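PDB 2QDL: chemotaxis signal transduction protein from Thermoanaerobacter tengcongensis, which is a CheW scaffolding protein that probably couples the chemotaxis kinase CheA to membrane chemoreceptors. Local coordinates for residues L26-F29 and D30-E33; I139-H142 and F143-E146; I54-G58 and K59-V63. All blocks are in the same frame, centred on the assembly; numbering follows the deposited sequence.

All three contacts fall within the CheW-like domain of this beta-rich chain, and each is a tight local turn or hairpin. Along the chain the order is contact 1, contact 3, contact 2. Their centres lie about 14 Å (contacts 1 and 2), about 18 Å (1 and 3) and about 19 Å (2 and 3) apart. Contact 1 leaves strand 22-27, contact 3 joins strands 50-56 and 59-65, and contact 2 follows strand 134-139; these strands belong to one mixed sheet. L26 packs on I139 and L141, E33 forms a salt bridge with R57, and F145 touches P62. The three places where the chain changes course are thus tied directly to one another.

Contact 1 (L26-F29 and D30-E33); sequences LDIF and DVHE
An Asx turn at D27, with D30 N bonded back to D27 O at 2.8 Å, carries the chain out of strand 22-27 and into the bend that ends at V31. V31 N reaches I28 O at 3.1 Å, and a weak bond from V31 N to D27 O adds to the grip on the D27 carbonyl. D27 OD1 accepts F29 N at 2.9 Å on its anti side. CG of D27 stands anti to the backbone N and beside the carbonyl carbon (chi1 -165°), which brings OD1 to F29 N. OD2 of the same group forms a salt bridge with K12.

D30 OD2 is 3.6 Å from D27 CB, and one water links it to D27 N. D30 OD1 comes to the edge of the F29 ring, with the ring and carboxylate planes 79° apart. Replacing D30 by an alanine would probably leave the water on D27 N without its carboxylate acceptor and the F29 edge without its polar neighbour.

V31 is met by two apolar side chains. Its CG2 lies 4.0 Å from L26 CB, and its CB is 4.1 Å from I28 CD1. V31 also touches V15 of strand 12-19 and I84 of strand 82-88. Just beyond, H32 and E33 form a classic beta bulge opposite I85, where strand 33-36 begins.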
# COMPACT_ATOMS: atom_id res chain seq x y z
N LEU A 26 2.48 -4.24 -3.78
CA LEU A 26 1.40 -3.79 -4.65
C LEU A 26 1.83 -4.03 -6.09
O LEU A 26 3.02 -3.92 -6.42
CB LEU A 26 1.11 -2.30 -4.46
CG LEU A 26 0.36 -1.90 -3.20
CD1 LEU A 26 0.45 -0.37 -2.93
CD2 LEU A 26 -1.11 -2.39 -3.26
N ASP A 27 0.86 -4.36 -6.94
CA ASP A 27 1.10 -4.39 -8.38
C ASP A 27 1.53 -2.99 -8.78
O ASP A 27 0.92 -2.01 -8.37
CB ASP A 27 -0.16 -4.83 -9.14
CG ASP A 27 0.13 -5.22 -10.59
OD1 ASP A 27 0.72 -4.43 -11.36
OD2 ASP A 27 -0.21 -6.36 -10.97
N ILE A 28 2.60 -2.90 -9.56
CA ILE A 28 3.06 -1.63 -10.14
C ILE A 28 1.91 -0.85 -10.83
O ILE A 28 1.92 0.37 -10.85
CB ILE A 28 4.28 -1.85 -11.11
CG1 ILE A 28 4.85 -0.53 -11.63
CG2 ILE A 28 3.89 -2.70 -12.33
CD1 ILE A 28 5.35 0.44 -10.57
N PHE A 29 0.93 -1.56 -11.37
CA PHE A 29 -0.24 -0.96 -11.99
C PHE A 29 -1.00 -0.09 -10.99
O PHE A 29 -1.59 0.92 -11.38
CB PHE A 29 -1.17 -2.07 -12.51
CG PHE A 29 -2.36 -1.54 -13.29
CD1 PHE A 29 -2.21 -1.11 -14.60
CD2 PHE A 29 -3.62 -1.46 -12.70
CE1 PHE A 29 -3.31 -0.60 -15.32
CE2 PHE A 29 -4.72 -0.97 -13.42
CZ PHE A 29 -4.56 -0.54 -14.73
N ASP A 30 -1.00 -0.47 -9.71
CA ASP A 30 -1.67 0.31 -8.66
C ASP A 30 -0.82 1.41 -8.05
O ASP A 30 -1.34 2.24 -7.29
CB ASP A 30 -2.20 -0.64 -7.56
CG ASP A 30 -3.20 -1.64 -8.12
OD1 ASP A 30 -4.16 -1.24 -8.77
OD2 ASP A 30 -2.98 -2.85 -7.98
N VAL A 31 0.48 1.41 -8.36
CA VAL A 31 1.42 2.43 -7.88
C VAL A 31 1.53 3.59 -8.91
O VAL A 31 2.25 3.50 -9.90
CB VAL A 31 2.83 1.80 -7.59
CG1 VAL A 31 3.88 2.89 -7.21
CG2 VAL A 31 2.74 0.73 -6.48
N HIS A 32 0.82 4.69 -8.66
CA HIS A 32 0.79 5.84 -9.57
C HIS A 32 2.08 6.66 -9.49
O HIS A 32 2.61 7.14 -10.49
CB HIS A 32 -0.44 6.73 -9.31
CG HIS A 32 -1.75 6.11 -9.73
ND1 HIS A 32 -2.18 4.88 -9.28
CD2 HIS A 32 -2.72 6.57 -10.55
CE1 HIS A 32 -3.35 4.60 -9.83
NE2 HIS A 32 -3.70 5.61 -10.60
N GLU A 33 2.58 6.81 -8.28
CA GLU A 33 3.85 7.46 -8.05
C GLU A 33 4.30 7.21 -6.62
O GLU A 33 3.56 6.64 -5.81
CB GLU A 33 3.82 8.97 -8.43
CG GLU A 33 3.06 9.90 -7.57
CD GLU A 33 2.88 11.30 -8.18
OE1 GLU A 33 1.83 11.53 -8.79
OE2 GLU A 33 3.78 12.16 -8.05
O HOH W 1 -1.93 -4.48 -6.40

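Contact 2 (I139-H142 and F143-E146); sequences IKLH and FLFE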
# COMPACT_ATOMS: atom_id res chain seq x y z
N ILE A 139 -1.35 -6.14 -0.60
CA ILE A 139 -2.36 -5.36 0.09
C ILE A 139 -3.56 -5.07 -0.81
O ILE A 139 -3.41 -4.79 -2.00
CB ILE A 139 -1.75 -4.03 0.63
CG1 ILE A 139 -0.82 -4.34 1.82
CG2 ILE A 139 -2.87 -2.95 0.93
CD1 ILE A 139 0.10 -3.17 2.18
N LYS A 140 -4.75 -5.17 -0.24
CA LYS A 140 -5.98 -4.78 -0.92
C LYS A 140 -6.27 -3.36 -0.51
O LYS A 140 -6.37 -3.05 0.69
CB LYS A 140 -7.14 -5.71 -0.52
CG LYS A 140 -8.51 -5.31 -1.03
CD LYS A 140 -9.63 -6.26 -0.55
CE LYS A 140 -9.59 -7.60 -1.30
NZ LYS A 140 -10.65 -8.62 -0.86
N LEU A 141 -6.40 -2.48 -1.50
CA LEU A 141 -6.58 -1.06 -1.26
C LEU A 141 -8.00 -0.65 -0.93
O LEU A 141 -8.21 0.40 -0.31
CB LEU A 141 -6.14 -0.25 -2.49
CG LEU A 141 -4.70 -0.46 -2.98
CD1 LEU A 141 -4.50 0.26 -4.29
CD2 LEU A 141 -3.67 -0.07 -1.92
N HIS A 142 -8.99 -1.43 -1.37
CA HIS A 142 -10.40 -1.06 -1.30
C HIS A 142 -10.86 -0.39 0.02
O HIS A 142 -11.41 0.72 -0.01
CB HIS A 142 -11.27 -2.30 -1.58
CG HIS A 142 -12.69 -1.98 -1.89
ND1 HIS A 142 -13.58 -2.91 -2.38
CD2 HIS A 142 -13.39 -0.82 -1.80
CE1 HIS A 142 -14.76 -2.34 -2.56
NE2 HIS A 142 -14.66 -1.07 -2.21
N PHE A 143 -10.66 -1.06 1.15
CA PHE A 143 -11.20 -0.61 2.43
C PHE A 143 -10.24 0.11 3.38
O PHE A 143 -10.57 0.31 4.55
CB PHE A 143 -11.83 -1.80 3.16
CG PHE A 143 -12.76 -2.63 2.29
CD1 PHE A 143 -13.93 -2.08 1.77
CD2 PHE A 143 -12.43 -3.95 1.98
CE1 PHE A 143 -14.78 -2.85 0.96
CE2 PHE A 143 -13.27 -4.74 1.15
CZ PHE A 143 -14.45 -4.18 0.65
N LEU A 144 -9.06 0.49 2.89
CA LEU A 144 -8.06 1.12 3.75
C LEU A 144 -8.59 2.32 4.54
O LEU A 144 -8.23 2.51 5.70
CB LEU A 144 -6.77 1.47 2.98
CG LEU A 144 -5.90 0.27 2.56
CD1 LEU A 144 -4.72 0.78 1.65
CD2 LEU A 144 -5.39 -0.49 3.79
N PHE A 145 -9.50 3.08 3.92
CA PHE A 145 -10.04 4.31 4.50
C PHE A 145 -11.43 4.13 5.13
O PHE A 145 -11.97 5.08 5.68
CB PHE A 145 -10.10 5.43 3.44
CG PHE A 145 -8.76 6.01 3.12
CD1 PHE A 145 -8.29 7.13 3.82
CD2 PHE A 145 -7.94 5.43 2.15
CE1 PHE A 145 -7.04 7.65 3.55
CE2 PHE A 145 -6.68 5.93 1.88
CZ PHE A 145 -6.23 7.05 2.57
N GLU A 146 -12.00 2.94 5.02
CA GLU A 146 -13.36 2.72 5.48
C GLU A 146 -13.43 2.47 6.98
O GLU A 146 -13.02 1.42 7.47
CB GLU A 146 -14.07 1.61 4.69
CG GLU A 146 -15.58 1.92 4.49
CD GLU A 146 -16.37 0.78 3.89
OE1 GLU A 146 -16.03 0.32 2.78
OE2 GLU A 146 -17.35 0.34 4.54
O HOH W 2 -8.83 -3.06 1.90
O HOH W 3 -11.19 3.04 1.39
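Two type I beta turns, L141 to L144 and F143 to E146, follow one another here and carry the chain from strand 134-139 to strand 146-147. Each turn has its closing backbone bond. L144 N points almost straight at L141 O, but the bond is weak at 3.3 Å. E146 N closes the second turn on F143 O.

Water supplies further links. One water donates to K140 O and accepts from F143 N. Another joins H142 O to F145 N in the same way.

Apolar contacts join L144 to L141 and I139. L144 CD1 lies 3.8 Å from L141 CD2 and 4.2 Å from I139 CG2, so a single methyl meets both residues. L144 CG lies beside K140 O and L141 O. L95 of strand 91-106 covers L141 and L144, while F70 of helix 66-70 packs on I139 and L144. R69 of that helix hydrogen-bonds to L144 O and E146 O.

Aromatic stacking pairs H142 with F143. The rings lie face to face, 4.0 Å between centroids and 16° between planes. CG of H142 is anti to its backbone N (chi1 -165°), while CG of F143 lies beside its own N (chi1 -48°); this pair of rotamers brings the neighbouring rings together. F143 CE1 stands over the centre of the imidazole, and H142 ND1 comes within 3.4 Å of F143 CZ.

Contact 3 (I54-G58 and K59-V63); sequences INLRG and KIIPV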
# COMPACT_ATOMS: atom_id res chain seq x y z
N ILE A 54 -1.21 15.57 2.33
CA ILE A 54 -0.15 16.24 1.56
C ILE A 54 -0.78 17.07 0.43
O ILE A 54 -1.87 16.78 -0.08
CB ILE A 54 0.92 15.24 1.01
CG1 ILE A 54 0.26 14.15 0.14
CG2 ILE A 54 1.76 14.66 2.16
CD1 ILE A 54 1.25 13.43 -0.77
N ASN A 55 -0.08 18.13 0.06
CA ASN A 55 -0.46 18.95 -1.06
C ASN A 55 0.44 18.56 -2.21
O ASN A 55 1.63 18.93 -2.23
CB ASN A 55 -0.27 20.43 -0.72
CG ASN A 55 -0.45 21.31 -1.93
OD1 ASN A 55 -0.89 20.86 -2.96
ND2 ASN A 55 -0.11 22.58 -1.81
N LEU A 56 -0.09 17.78 -3.14
CA LEU A 56 0.73 17.30 -4.24
C LEU A 56 0.29 17.97 -5.52
O LEU A 56 -0.78 17.68 -6.01
CB LEU A 56 0.67 15.77 -4.35
CG LEU A 56 1.51 15.16 -5.47
CD1 LEU A 56 2.99 15.49 -5.26
CD2 LEU A 56 1.30 13.66 -5.59
N ARG A 57 1.10 18.90 -6.02
CA ARG A 57 0.78 19.69 -7.23
C ARG A 57 -0.60 20.36 -7.18
O ARG A 57 -1.31 20.39 -8.19
CB ARG A 57 0.92 18.83 -8.50
CG ARG A 57 2.33 18.35 -8.77
CD ARG A 57 2.45 17.63 -10.15
NE ARG A 57 1.91 16.29 -10.05
CZ ARG A 57 2.57 15.21 -9.63
NH1 ARG A 57 3.85 15.27 -9.28
NH2 ARG A 57 1.94 14.06 -9.55
N GLY A 58 -1.00 20.86 -6.01
CA GLY A 58 -2.27 21.58 -5.87
C GLY A 58 -3.44 20.70 -5.47
O GLY A 58 -4.56 21.19 -5.32
N LYS A 59 -3.20 19.39 -5.33
CA LYS A 59 -4.27 18.48 -4.88
C LYS A 59 -4.07 17.97 -3.46
O LYS A 59 -2.96 17.63 -3.04
CB LYS A 59 -4.47 17.27 -5.80
CG LYS A 59 -4.25 17.49 -7.33
CD LYS A 59 -4.97 18.71 -7.97
CE LYS A 59 -6.47 18.75 -7.72
NZ LYS A 59 -7.04 20.04 -8.25
N ILE A 60 -5.19 17.91 -2.74
CA ILE A 60 -5.26 17.38 -1.39
C ILE A 60 -5.25 15.85 -1.45
O ILE A 60 -6.14 15.25 -2.04
CB ILE A 60 -6.56 17.86 -0.65
CG1 ILE A 60 -6.48 19.33 -0.26
CG2 ILE A 60 -6.83 17.00 0.60
CD1 ILE A 60 -5.19 19.69 0.52
N ILE A 61 -4.24 15.24 -0.82
CA ILE A 61 -4.15 13.78 -0.81
C ILE A 61 -4.07 13.26 0.63
O ILE A 61 -3.08 13.52 1.33
CB ILE A 61 -2.94 13.23 -1.67
CG1 ILE A 61 -3.11 13.67 -3.14
CG2 ILE A 61 -2.82 11.69 -1.51
CD1 ILE A 61 -2.12 13.05 -4.11
N PRO A 62 -5.10 12.51 1.06
CA PRO A 62 -5.05 11.91 2.39
C PRO A 62 -4.03 10.76 2.47
O PRO A 62 -3.98 9.92 1.59
CB PRO A 62 -6.49 11.42 2.61
CG PRO A 62 -6.99 11.13 1.27
CD PRO A 62 -6.37 12.17 0.36
N VAL A 63 -3.25 10.76 3.55
CA VAL A 63 -2.18 9.80 3.76
C VAL A 63 -2.47 8.92 4.97
O VAL A 63 -2.76 9.39 6.04
CB VAL A 63 -0.82 10.48 3.95
CG1 VAL A 63 0.29 9.42 3.98
CG2 VAL A 63 -0.57 11.48 2.83
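I54, L56 and I61 turn their side chains to one face of the beta hairpin formed by strands 50-56 and 59-65, with K59 at the turn end of that face. I54 crosses I61 at a slant, with its CG1 3.8 Å from I61 CB. The same CG1 meets V63 CG2 at 3.9 Å, and here the two side chains cross at about a right angle. I54 CG1 sits between the backbone N and the carbonyl carbon (chi1 56°), a placement that directs it across to the partner strand. L56 also slants against I61, its CD2 3.8 Å from I61 CD1. I83 and I85 of strand 82-88 cover I54, and V35 of strand 33-36 covers L56.

The backbone keeps these pairs in step. I54 N to I61 O and I61 N to I54 O are both 2.9 Å. L56 and K59 form the next hydrogen-bonded pair, and a type I' turn runs between them through R57 and G58. The angles of G58 would jam a CB against the carbonyl O of R57. N55 OD1 comes back to G58 N in a weak bond of 3.1 Å. K59 is bent at chi2 and chi3, and folds back beside G58 C and O.

The end of R57 leads away from 59-63, to a salt bridge with E33. The chemistry is therefore divided: branched apolar groups join the strands to the barrel, while backbone bonds close the turn and R57 ties it to strand 33-36.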